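Local coordinates for protein lysozyme (Penaeus vannamei, PDB 6UKC) that probably hydrolyses the beta-1,4 linkages of peptidoglycan and chitodextrins as a C-type lysozyme of glycosyl hydrolase family 22, in keeping with a role in innate immunity, at residues Asp26-Val31 against Asp125-Met130; Ala44-Arg49 against Ile57-Asn62. All coordinates share one frame; numbering follows the deposited sequence.

Interaction 1. Residues Asp26-Val31 against Asp125-Met130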
ATOM      1  N   ASP A  26      10.448   6.351  -0.122  1.00 18.63           N
ATOM      2  CA  ASP A  26       9.503   5.240   0.110  1.00 16.84           C
ATOM      3  C   ASP A  26       8.354   5.804   0.920  1.00 16.59           C
ATOM      4  O   ASP A  26       7.167   5.611   0.480  1.00 18.08           O
ATOM      5  CB  ASP A  26      10.157   4.048   0.814  1.00 17.38           C
ATOM      6  CG  ASP A  26      11.070   3.208  -0.072  1.00 16.48           C
ATOM      7  OD1 ASP A  26      11.400   3.671  -1.205  1.00 15.10           O
ATOM      8  OD2 ASP A  26      11.445   2.115   0.385  1.00 15.16           O
ATOM      9  N   ILE A  27       8.673   6.501   2.021  1.00 16.55           N
ATOM     10  CA  ILE A  27       7.629   6.912   3.011  1.00 16.46           C
ATOM     11  C   ILE A  27       6.621   7.844   2.314  1.00 17.54           C
ATOM     12  O   ILE A  27       5.395   7.517   2.317  1.00 17.38           O
ATOM     13  CB  ILE A  27       8.225   7.534   4.284  1.00 16.52           C
ATOM     14  CG1 ILE A  27       8.892   6.470   5.168  1.00 16.76           C
ATOM     15  CG2 ILE A  27       7.165   8.307   5.063  1.00 16.71           C
ATOM     16  CD1 ILE A  27       9.799   7.037   6.233  1.00 16.32           C
ATOM     17  N   LYS A  28       7.091   8.923   1.673  1.00 18.76           N
ATOM     18  CA  LYS A  28       6.139   9.919   1.091  1.00 19.28           C
ATOM     19  C   LYS A  28       5.204   9.198   0.110  1.00 18.14           C
ATOM     20  O   LYS A  28       3.993   9.537   0.068  1.00 18.02           O
ATOM     21  CB  LYS A  28       6.877  11.094   0.443  1.00 19.65           C
ATOM     22  CG  LYS A  28       7.697  10.770  -0.796  1.00 20.49           C
ATOM     23  CD  LYS A  28       8.641  11.894  -1.137  1.00 20.75           C
ATOM     24  CE  LYS A  28       9.186  11.828  -2.546  1.00 20.84           C
ATOM     25  NZ  LYS A  28      10.163  12.933  -2.752  1.00 21.84           N
ATOM     26  N   ASN A  29       5.732   8.211  -0.621  1.00 17.14           N
ATOM     27  CA  ASN A  29       4.938   7.443  -1.611  1.00 16.48           C
ATOM     28  C   ASN A  29       3.958   6.523  -0.868  1.00 16.78           C
ATOM     29  O   ASN A  29       2.793   6.448  -1.306  1.00 16.18           O
ATOM     30  CB  ASN A  29       5.833   6.724  -2.620  1.00 17.51           C
ATOM     31  CG  ASN A  29       6.307   7.649  -3.724  1.00 17.42           C
ATOM     32  OD1 ASN A  29       5.492   8.191  -4.451  1.00 16.69           O
ATOM     33  ND2 ASN A  29       7.608   7.889  -3.820  1.00 18.03           N
ATOM     34  N   TRP A  30       4.380   5.812   0.187  1.00 16.71           N
ATOM     35  CA  TRP A  30       3.450   4.842   0.828  1.00 16.82           C
ATOM     36  C   TRP A  30       2.355   5.624   1.572  1.00 17.15           C
ATOM     37  O   TRP A  30       1.158   5.231   1.482  1.00 18.31           O
ATOM     38  CB  TRP A  30       4.179   3.813   1.718  1.00 16.88           C
ATOM     39  CG  TRP A  30       5.000   2.798   0.979  1.00 17.03           C
ATOM     40  CD1 TRP A  30       6.301   2.471   1.246  1.00 18.20           C
ATOM     41  CD2 TRP A  30       4.586   1.930  -0.104  1.00 17.67           C
ATOM     42  NE1 TRP A  30       6.737   1.488   0.393  1.00 18.92           N
ATOM     43  CE2 TRP A  30       5.711   1.135  -0.451  1.00 17.70           C
ATOM     44  CE3 TRP A  30       3.396   1.747  -0.825  1.00 16.88           C
ATOM     45  CZ2 TRP A  30       5.678   0.190  -1.474  1.00 17.09           C
ATOM     46  CZ3 TRP A  30       3.367   0.826  -1.852  1.00 16.94           C
ATOM     47  CH2 TRP A  30       4.488   0.049  -2.160  1.00 17.69           C
ATOM     48  N   VAL A  31       2.710   6.714   2.255  1.00 16.62           N
ATOM     49  CA  VAL A  31       1.702   7.548   2.986  1.00 16.10           C
ATOM     50  C   VAL A  31       0.610   8.023   2.002  1.00 16.17           C
ATOM     51  O   VAL A  31      -0.635   7.884   2.301  1.00 15.71           O
ATOM     52  CB  VAL A  31       2.393   8.723   3.697  1.00 15.51           C
ATOM     53  CG1 VAL A  31       1.401   9.743   4.225  1.00 14.96           C
ATOM     54  CG2 VAL A  31       3.312   8.237   4.819  1.00 15.31           C
ATOM     55  N   ASP A 125       4.422  16.986  -5.665  1.00 18.59           N
ATOM     56  CA  ASP A 125       5.450  17.353  -4.677  1.00 16.72           C
ATOM     57  C   ASP A 125       5.077  16.682  -3.352  1.00 17.21           C
ATOM     58  O   ASP A 125       4.273  17.242  -2.568  1.00 17.84           O
ATOM     59  CB  ASP A 125       5.473  18.867  -4.643  1.00 16.29           C
ATOM     60  CG  ASP A 125       6.520  19.387  -3.715  1.00 15.41           C
ATOM     61  OD1 ASP A 125       7.166  18.534  -3.025  1.00 14.72           O
ATOM     62  OD2 ASP A 125       6.681  20.609  -3.715  1.00 14.10           O
ATOM     63  N   LEU A 126       5.579  15.482  -3.123  1.00 17.62           N
ATOM     64  CA  LEU A 126       5.155  14.697  -1.947  1.00 19.24           C
ATOM     65  C   LEU A 126       5.996  15.136  -0.753  1.00 20.03           C
ATOM     66  O   LEU A 126       5.711  14.655   0.333  1.00 19.12           O
ATOM     67  CB  LEU A 126       5.287  13.198  -2.238  1.00 18.48           C
ATOM     68  CG  LEU A 126       4.419  12.683  -3.377  1.00 17.53           C
ATOM     69  CD1 LEU A 126       4.692  11.221  -3.672  1.00 18.01           C
ATOM     70  CD2 LEU A 126       2.944  12.883  -3.087  1.00 18.19           C
ATOM     71  N   ASP A 127       6.994  16.006  -0.968  1.00 21.66           N
ATOM     72  CA  ASP A 127       7.719  16.686   0.137  1.00 20.97           C
ATOM     73  C   ASP A 127       6.811  17.768   0.725  1.00 20.67           C
ATOM     74  O   ASP A 127       6.628  17.770   1.960  1.00 21.24           O
ATOM     75  CB  ASP A 127       9.106  17.114  -0.319  1.00 22.38           C
ATOM     76  CG  ASP A 127      10.020  15.905  -0.435  1.00 23.77           C
ATOM     77  OD1 ASP A 127      10.110  15.128   0.549  1.00 24.65           O
ATOM     78  OD2 ASP A 127      10.573  15.708  -1.519  1.00 25.18           O
ATOM     79  N   GLN A 128       6.171  18.583  -0.114  1.00 18.85           N
ATOM     80  CA  GLN A 128       5.085  19.491   0.350  1.00 18.79           C
ATOM     81  C   GLN A 128       3.994  18.680   1.077  1.00 18.13           C
ATOM     82  O   GLN A 128       3.648  19.030   2.229  1.00 17.83           O
ATOM     83  CB  GLN A 128       4.491  20.286  -0.812  1.00 17.97           C
ATOM     84  CG  GLN A 128       3.435  21.270  -0.328  1.00 18.75           C
ATOM     85  CD  GLN A 128       3.952  22.346   0.608  1.00 17.94           C
ATOM     86  OE1 GLN A 128       5.078  22.817   0.532  1.00 18.15           O
ATOM     87  NE2 GLN A 128       3.079  22.819   1.467  1.00 18.84           N
ATOM     88  N   TYR A 129       3.482  17.626   0.444  1.00 17.63           N
ATOM     89  CA  TYR A 129       2.404  16.757   0.989  1.00 19.19           C
ATOM     90  C   TYR A 129       2.782  16.268   2.401  1.00 19.67           C
ATOM     91  O   TYR A 129       1.895  16.274   3.308  1.00 20.72           O
ATOM     92  CB  TYR A 129       2.102  15.632  -0.013  1.00 19.13           C
ATOM     93  CG  TYR A 129       1.271  14.505   0.525  1.00 18.64           C
ATOM     94  CD1 TYR A 129      -0.112  14.599   0.567  1.00 18.94           C
ATOM     95  CD2 TYR A 129       1.865  13.338   0.988  1.00 19.55           C
ATOM     96  CE1 TYR A 129      -0.894  13.566   1.068  1.00 18.69           C
ATOM     97  CE2 TYR A 129       1.094  12.303   1.509  1.00 18.88           C
ATOM     98  CZ  TYR A 129      -0.286  12.422   1.555  1.00 17.91           C
ATOM     99  OH  TYR A 129      -1.062  11.427   2.057  1.00 18.04           O
ATOM    100  N   MET A 130       4.056  15.901   2.610  1.00 19.49           N
ATOM    101  CA  MET A 130       4.571  15.383   3.904  1.00 20.42           C
ATOM    102  C   MET A 130       4.960  16.526   4.861  1.00 22.09           C
ATOM    103  O   MET A 130       5.320  16.219   6.052  1.00 21.93           O
ATOM    104  CB  MET A 130       5.785  14.479   3.672  1.00 20.95           C
ATOM    105  CG  MET A 130       5.453  13.157   3.006  1.00 21.22           C
ATOM    106  SD  MET A 130       4.189  12.217   3.906  1.00 22.33           S
ATOM    107  CE  MET A 130       4.948  12.148   5.525  1.00 22.10           C
TER
HETATM  108  O   HOH W   1       8.112  14.533  -4.259  1.00 13.91           O
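K28 and V31 of helix 24-38 pack against L126, Y129 and M130 at the start of helix 126-134, a buried helix-helix contact in the alpha-domain with a salt bridge at its outer margin. The axes of the two short helical segments pass 9.6 Å apart at a crossing angle of 73°, so a few side chains carry most of the contact. The methylenes of K28 lie across L126 at about a right angle, CG 3.7 Å from L126 CB, while its CB rests on M130 CG. With CG wedged between the backbone N and the carbonyl carbon (chi1 67°) and the chain extended beyond, the amine reaches the edge of the contact, where NZ meets D127 OD2 at 3.1 Å from above the carboxylate plane. A water accepts from both K28 NZ and L126 N, bridging the lysine to the first turn of the C-terminal helix. D125 caps that turn: its OD1 takes a nearly straight bond from Q128 N and a weak one from D127 N. In the helical domain of the C-type lysozyme fold, helix 9-20 packs against both segments, A13 touching M130 and L16 and K17 touching I27. Beta-branched V31 meets the flexible thioether of M130 tip to tip, CG1 3.7 Å from SD. CG1 also lies 3.7 Å from Y129 CE2, approaching the ring obliquely; the Y129 hydroxyl is hydrogen-bonded to E35, farther along helix 24-38.

Interaction 2. Residues Ala44-Arg49 against Ile57-Asn62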
ATOM      1  N   ALA A  44      -9.884  -1.719   5.879  1.00 24.27           N
ATOM      2  CA  ALA A  44     -10.504  -1.361   4.578  1.00 24.80           C
ATOM      3  C   ALA A  44     -10.549  -2.591   3.658  1.00 24.89           C
ATOM      4  O   ALA A  44      -9.540  -3.319   3.584  1.00 24.98           O
ATOM      5  CB  ALA A  44      -9.747  -0.221   3.942  1.00 25.50           C
ATOM      6  N   ILE A  45     -11.702  -2.841   3.031  1.00 24.56           N
ATOM      7  CA  ILE A  45     -11.959  -4.021   2.157  1.00 25.96           C
ATOM      8  C   ILE A  45     -13.010  -3.650   1.112  1.00 26.98           C
ATOM      9  O   ILE A  45     -14.005  -3.013   1.485  1.00 28.43           O
ATOM     10  CB  ILE A  45     -12.387  -5.252   2.987  1.00 27.47           C
ATOM     11  CG1 ILE A  45     -12.301  -6.531   2.148  1.00 27.08           C
ATOM     12  CG2 ILE A  45     -13.769  -5.074   3.629  1.00 26.59           C
ATOM     13  CD1 ILE A  45     -12.682  -7.790   2.901  1.00 27.18           C
ATOM     14  N   ASN A  46     -12.791  -4.015  -0.150  1.00 27.74           N
ATOM     15  CA  ASN A  46     -13.700  -3.636  -1.260  1.00 28.83           C
ATOM     16  C   ASN A  46     -13.904  -4.840  -2.170  1.00 28.81           C
ATOM     17  O   ASN A  46     -12.913  -5.365  -2.752  1.00 24.05           O
ATOM     18  CB  ASN A  46     -13.204  -2.407  -2.020  1.00 32.47           C
ATOM     19  CG  ASN A  46     -13.576  -1.126  -1.301  1.00 37.19           C
ATOM     20  OD1 ASN A  46     -14.697  -0.625  -1.429  1.00 38.01           O
ATOM     21  ND2 ASN A  46     -12.648  -0.609  -0.511  1.00 38.46           N
ATOM     22  N   ARG A  47     -15.160  -5.254  -2.271  1.00 30.33           N
ATOM     23  CA  ARG A  47     -15.567  -6.440  -3.047  1.00 32.20           C
ATOM     24  C   ARG A  47     -15.984  -5.936  -4.415  1.00 31.86           C
ATOM     25  O   ARG A  47     -17.017  -5.280  -4.486  1.00 32.52           O
ATOM     26  CB  ARG A  47     -16.641  -7.224  -2.295  1.00 33.40           C
ATOM     27  CG  ARG A  47     -16.110  -7.797  -0.991  1.00 36.34           C
ATOM     28  CD  ARG A  47     -17.038  -8.719  -0.229  1.00 38.85           C
ATOM     29  NE  ARG A  47     -16.349  -9.105   0.998  1.00 40.10           N
ATOM     30  CZ  ARG A  47     -16.391  -8.435   2.145  1.00 39.55           C
ATOM     31  NH1 ARG A  47     -17.131  -7.347   2.263  1.00 40.28           N
ATOM     32  NH2 ARG A  47     -15.703  -8.874   3.186  1.00 42.06           N
ATOM     33  N   ASN A  48     -15.192  -6.252  -5.435  1.00 31.02           N
ATOM     34  CA  ASN A  48     -15.367  -5.713  -6.802  1.00 33.52           C
ATOM     35  C   ASN A  48     -16.380  -6.543  -7.589  1.00 40.26           C
ATOM     36  O   ASN A  48     -16.759  -7.635  -7.123  1.00 41.47           O
ATOM     37  CB  ASN A  48     -14.006  -5.616  -7.478  1.00 31.48           C
ATOM     38  CG  ASN A  48     -13.113  -4.742  -6.629  1.00 29.36           C
ATOM     39  OD1 ASN A  48     -13.592  -3.753  -6.071  1.00 28.50           O
ATOM     40  ND2 ASN A  48     -11.867  -5.147  -6.446  1.00 28.07           N
ATOM     41  N   ARG A  49     -16.779  -6.013  -8.750  1.00 43.82           N
ATOM     42  CA  ARG A  49     -17.769  -6.612  -9.682  1.00 46.26           C
ATOM     43  C   ARG A  49     -17.197  -7.851 -10.369  1.00 43.66           C
ATOM     44  O   ARG A  49     -17.984  -8.670 -10.850  1.00 42.25           O
ATOM     45  CB  ARG A  49     -18.164  -5.572 -10.730  1.00 48.44           C
ATOM     46  CG  ARG A  49     -19.063  -4.496 -10.152  1.00 51.62           C
ATOM     47  CD  ARG A  49     -20.545  -4.822 -10.284  1.00 51.05           C
ATOM     48  NE  ARG A  49     -21.274  -3.625  -9.893  1.00 53.23           N
ATOM     49  CZ  ARG A  49     -21.235  -2.470 -10.550  1.00 48.08           C
ATOM     50  NH1 ARG A  49     -20.533  -2.349 -11.668  1.00 45.03           N
ATOM     51  NH2 ARG A  49     -21.906  -1.437 -10.078  1.00 49.69           N
ATOM     52  N   ILE A  57      -4.848  -1.558   4.131  1.00 17.58           N
ATOM     53  CA  ILE A  57      -4.389  -0.150   3.989  1.00 17.75           C
ATOM     54  C   ILE A  57      -3.871   0.119   2.562  1.00 18.64           C
ATOM     55  O   ILE A  57      -3.929   1.321   2.151  1.00 18.68           O
ATOM     56  CB  ILE A  57      -3.325   0.140   5.065  1.00 18.06           C
ATOM     57  CG1 ILE A  57      -3.049   1.639   5.200  1.00 18.23           C
ATOM     58  CG2 ILE A  57      -2.041  -0.654   4.818  1.00 17.98           C
ATOM     59  CD1 ILE A  57      -2.484   2.019   6.529  1.00 17.74           C
ATOM     60  N   PHE A  58      -3.405  -0.915   1.831  1.00 17.17           N
ATOM     61  CA  PHE A  58      -2.849  -0.789   0.447  1.00 17.20           C
ATOM     62  C   PHE A  58      -3.795  -1.433  -0.574  1.00 18.28           C
ATOM     63  O   PHE A  58      -3.413  -1.509  -1.772  1.00 18.57           O
ATOM     64  CB  PHE A  58      -1.427  -1.359   0.348  1.00 16.19           C
ATOM     65  CG  PHE A  58      -0.386  -0.634   1.169  1.00 15.11           C
ATOM     66  CD1 PHE A  58      -0.238   0.742   1.086  1.00 15.64           C
ATOM     67  CD2 PHE A  58       0.512  -1.323   1.955  1.00 15.80           C
ATOM     68  CE1 PHE A  58       0.739   1.412   1.798  1.00 15.31           C
ATOM     69  CE2 PHE A  58       1.497  -0.654   2.673  1.00 16.15           C
ATOM     70  CZ  PHE A  58       1.602   0.716   2.604  1.00 15.51           C
ATOM     71  N   GLN A  59      -4.986  -1.867  -0.125  1.00 17.72           N
ATOM     72  CA  GLN A  59      -6.084  -2.352  -0.994  1.00 16.83           C
ATOM     73  C   GLN A  59      -5.483  -3.277  -2.053  1.00 16.57           C
ATOM     74  O   GLN A  59      -5.666  -3.028  -3.241  1.00 16.41           O
ATOM     75  CB  GLN A  59      -6.828  -1.140  -1.561  1.00 17.31           C
ATOM     76  CG  GLN A  59      -7.680  -0.445  -0.509  1.00 16.83           C
ATOM     77  CD  GLN A  59      -8.813  -1.368  -0.159  1.00 17.78           C
ATOM     78  OE1 GLN A  59      -9.690  -1.605  -0.996  1.00 17.36           O
ATOM     79  NE2 GLN A  59      -8.772  -1.923   1.052  1.00 16.70           N
ATOM     80  N   ILE A  60      -4.778  -4.309  -1.603  1.00 16.45           N
ATOM     81  CA  ILE A  60      -4.114  -5.316  -2.468  1.00 17.31           C
ATOM     82  C   ILE A  60      -5.156  -6.358  -2.877  1.00 18.55           C
ATOM     83  O   ILE A  60      -5.914  -6.840  -1.975  1.00 18.24           O
ATOM     84  CB  ILE A  60      -2.925  -5.946  -1.722  1.00 18.11           C
ATOM     85  CG1 ILE A  60      -1.815  -4.921  -1.477  1.00 18.05           C
ATOM     86  CG2 ILE A  60      -2.428  -7.159  -2.486  1.00 18.82           C
ATOM     87  CD1 ILE A  60      -0.948  -5.214  -0.305  1.00 18.42           C
ATOM     88  N   ASN A  61      -5.141  -6.711  -4.167  1.00 18.39           N
ATOM     89  CA  ASN A  61      -6.210  -7.453  -4.885  1.00 18.81           C
ATOM     90  C   ASN A  61      -5.901  -8.952  -4.833  1.00 19.00           C
ATOM     91  O   ASN A  61      -4.748  -9.308  -5.189  1.00 18.66           O
ATOM     92  CB  ASN A  61      -6.339  -6.968  -6.336  1.00 18.48           C
ATOM     93  CG  ASN A  61      -7.566  -7.536  -7.022  1.00 19.29           C
ATOM     94  OD1 ASN A  61      -7.463  -8.511  -7.767  1.00 21.58           O
ATOM     95  ND2 ASN A  61      -8.734  -6.974  -6.735  1.00 18.87           N
ATOM     96  N   ASN A  62      -6.877  -9.795  -4.452  1.00 20.49           N
ATOM     97  CA  ASN A  62      -6.700 -11.280  -4.317  1.00 23.05           C
ATOM     98  C   ASN A  62      -6.587 -11.996  -5.684  1.00 26.49           C
ATOM     99  O   ASN A  62      -6.260 -13.215  -5.688  1.00 31.76           O
ATOM    100  CB  ASN A  62      -7.794 -11.938  -3.465  1.00 22.91           C
ATOM    101  CG  ASN A  62      -9.201 -11.711  -3.977  1.00 22.32           C
ATOM    102  OD1 ASN A  62      -9.413 -10.895  -4.871  1.00 21.27           O
ATOM    103  ND2 ASN A  62     -10.161 -12.445  -3.433  1.00 22.22           N
TER
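Q59, just before strand 60-61, reaches with its side-chain amide across the small antiparallel sheet of the beta-domain to A44, just before strand 45-47, and to N46 within that strand. Its OE1 accepts from N46 ND2 at 3.2 Å with an N-H...O angle of 158°. The donor stands well above the carbonyl plane of Q59, and the two amide planes are almost perpendicular. At the other end of the same amide, Q59 NE2 lies 3.0 Å from A44 O and 3.5 Å from A44 CB; the small methyl of alanine leaves room for this close approach. A bend at chi2 (-69°) turns the glutamine amide toward strand 45-47. Farther along, N48 ND2 and N61 ND2 come within 3.6 Å, their amides nearly coplanar. Two amide NH2 groups, both donors, cannot bond each other.

The next shell fixes these groups. N61 ND2 donates to D54 OD1 and N48 ND2 to D54 OD2, and N61 ND2 is also hydrogen-bonded to S52 OG. Strand 53-55 lies between the outer strands and pairs with 45-47 through backbone bonds of N46 with D54, while A44 bonds with G56 just beyond. Q59 and I60 both face Y55 in a G1 beta bulge, and Q59 has the positive phi (44°) of the bulge's first position. Q59 NE2 is also hydrogen-bonded to G56 O, which fixes the rotation of its amide. Amide side chains suit these places because each offers both a donor and an acceptor without a formal charge. The buried glutamine thus uses both ends of its amide, and the two asparagine N-H donors clasping D54 would probably hold its carboxylate in one orientation.

How the interactions relate
From the N terminus the chain runs through helix 9-20 into helix 24-38, which supplies the first half of interaction 1, and then, after a short connection, into strand 45-47, the first half of interaction 2. Residues 44-49 and 57-62 close a short loop around strand 53-55. The chain goes on through helices 88-105 and 115-121 before residues 125-130 return to helix 24-38, closing a much larger loop within which interaction 2 is nested. One contact ties the C-terminal helix into the alpha-domain; the other joins the edges of the beta-sheet. Their centres lie about 22 Å apart, yet W30 CE3 packs 3.7 Å from F58 CE1, linking the two regions.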